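Local coordinates for response regulator (Pseudomonas putida, PDB 3HDV), which probably acts as the receiver domain of a two-component response regulator, relaying a signal through its phosphorylation, at residues T58-Q63 and I84-G89. Residues are numbered along the deposited sequence; the frame is centred on the assembly and turned at random.
Sequences TDLRMQ and IIVVSG
The probable phosphorylation site of a CheY-like receiver domain lies here, where the ends of two neighbouring parallel strands, 53-58 and 83-88, meet at the C-terminal edge of the sheet. Asp59, the predicted phospho-acceptor, is unmodified in this structure. Parallel pairing is evident from Thr58, which straddles Val86: Thr58 N donates to Ile85 O (3.1 Å), and Val87 N donates to Thr58 O (2.9 Å). One step further the strands pair no longer by amide bonds, yet Asp59 CA still lies 3.3 Å from Val87 O, a CA-H...O contact. A chi1 of -158° places Asp59 CG opposite the backbone N and brings OD1 close to Gly89, whose N reaches Asp59 OD1 on its syn side at 3.0 Å and 167°. The same oxygen takes two amides of its own loop: Leu60 N from the anti side, by a bent bond, and Arg61 N from above the carboxylate plane, the latter defining an Asx turn. Three N-H groups thus fix the carboxylate's rotation through one oxygen. With an alanine here, the amides of Leu60, Arg61 and Gly89 would probably lose their common acceptor and the turn would be freer to shift. Arg61 is tied beyond the two segments by a salt bridge to Glu95. On the face bearing Thr58 and Val86, the two side chains run alongside each other, methyl to methyl, against Ile71 of helix 67-75. Leu60 crosses Val86 at about a right angle, its CG 3.6 Å from Val86 CG1, while Phe107 and Val99 border both. Beyond them, Ser88 OG packs 3.6 Å from Leu60 CD1 and donates to Gly89 O from above the carbonyl plane.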
# COMPACT_ATOMS: atom_id res chain seq x y z
N THR B 58 -5.01 -1.80 12.35
CA THR B 58 -6.13 -0.93 12.07
C THR B 58 -5.85 0.57 12.18
O THR B 58 -5.04 1.01 12.99
CB THR B 58 -7.38 -1.30 12.95
OG1 THR B 58 -8.52 -0.59 12.47
CG2 THR B 58 -7.16 -0.91 14.41
N ASP B 59 -6.53 1.34 11.33
CA ASP B 59 -6.65 2.82 11.52
C ASP B 59 -7.73 3.05 12.59
O ASP B 59 -8.53 2.14 12.90
CB ASP B 59 -6.98 3.52 10.17
CG ASP B 59 -6.60 5.03 10.16
OD1 ASP B 59 -6.43 5.68 11.22
OD2 ASP B 59 -6.52 5.58 9.06
N LEU B 60 -7.72 4.24 13.18
CA LEU B 60 -8.73 4.69 14.12
C LEU B 60 -9.80 5.49 13.37
O LEU B 60 -10.97 5.43 13.70
CB LEU B 60 -8.06 5.56 15.18
CG LEU B 60 -7.18 4.78 16.19
CD1 LEU B 60 -6.76 5.79 17.24
CD2 LEU B 60 -7.88 3.54 16.85
N ARG B 61 -9.36 6.21 12.35
CA ARG B 61 -10.16 7.13 11.57
C ARG B 61 -10.89 6.38 10.41
O ARG B 61 -10.36 6.22 9.31
CB ARG B 61 -9.16 8.15 11.04
CG ARG B 61 -9.51 9.61 11.21
CD ARG B 61 -9.68 10.20 12.61
NE ARG B 61 -10.66 9.55 13.50
CZ ARG B 61 -10.34 9.20 14.74
NH1 ARG B 61 -9.09 9.43 15.19
NH2 ARG B 61 -11.22 8.63 15.51
N MSE B 62 -12.07 5.88 10.68
CA MSE B 62 -12.80 5.11 9.67
C MSE B 62 -14.27 5.39 9.77
O MSE B 62 -14.77 5.67 10.84
CB MSE B 62 -12.56 3.61 9.83
CG MSE B 62 -11.07 3.20 9.68
SE MSE B 62 -10.88 1.21 9.72
CE MSE B 62 -11.69 0.86 11.50
N GLN B 63 -14.93 5.33 8.61
CA GLN B 63 -16.37 5.50 8.49
C GLN B 63 -16.94 4.24 7.88
O GLN B 63 -16.38 3.75 6.91
CB GLN B 63 -16.72 6.70 7.58
CG GLN B 63 -16.20 8.07 8.04
CD GLN B 63 -16.86 8.63 9.32
OE1 GLN B 63 -17.57 7.92 10.04
NE2 GLN B 63 -16.64 9.93 9.59
N ILE B 84 -3.30 -6.57 18.39
CA ILE B 84 -3.72 -5.44 17.57
C ILE B 84 -2.63 -4.38 17.62
O ILE B 84 -2.14 -4.02 18.69
CB ILE B 84 -5.06 -4.88 18.08
CG1 ILE B 84 -6.14 -5.95 17.97
CG2 ILE B 84 -5.50 -3.60 17.32
CD1 ILE B 84 -7.44 -5.48 18.61
N ILE B 85 -2.27 -3.91 16.43
CA ILE B 85 -1.36 -2.78 16.25
C ILE B 85 -2.23 -1.65 15.58
O ILE B 85 -2.88 -1.87 14.57
CB ILE B 85 -0.16 -3.11 15.34
CG1 ILE B 85 0.75 -4.16 15.98
CG2 ILE B 85 0.64 -1.78 14.97
CD1 ILE B 85 1.75 -4.74 15.01
N VAL B 86 -2.25 -0.49 16.21
CA VAL B 86 -2.96 0.69 15.68
C VAL B 86 -1.97 1.49 14.84
O VAL B 86 -0.85 1.78 15.30
CB VAL B 86 -3.56 1.51 16.81
CG1 VAL B 86 -4.05 2.92 16.32
CG2 VAL B 86 -4.77 0.67 17.45
N VAL B 87 -2.36 1.77 13.60
CA VAL B 87 -1.66 2.76 12.75
C VAL B 87 -2.63 3.89 12.40
O VAL B 87 -3.46 3.74 11.51
CB VAL B 87 -0.99 2.09 11.53
CG1 VAL B 87 -0.20 3.15 10.71
CG2 VAL B 87 0.03 0.97 12.03
N SER B 88 -2.48 5.04 13.07
CA SER B 88 -3.53 6.06 13.04
C SER B 88 -3.26 7.35 12.27
O SER B 88 -2.15 7.94 12.35
CB SER B 88 -3.82 6.46 14.48
OG SER B 88 -4.94 7.30 14.52
N GLY B 89 -4.30 7.81 11.56
CA GLY B 89 -4.38 9.20 11.11
C GLY B 89 -4.59 10.15 12.29
O GLY B 89 -4.30 9.80 13.43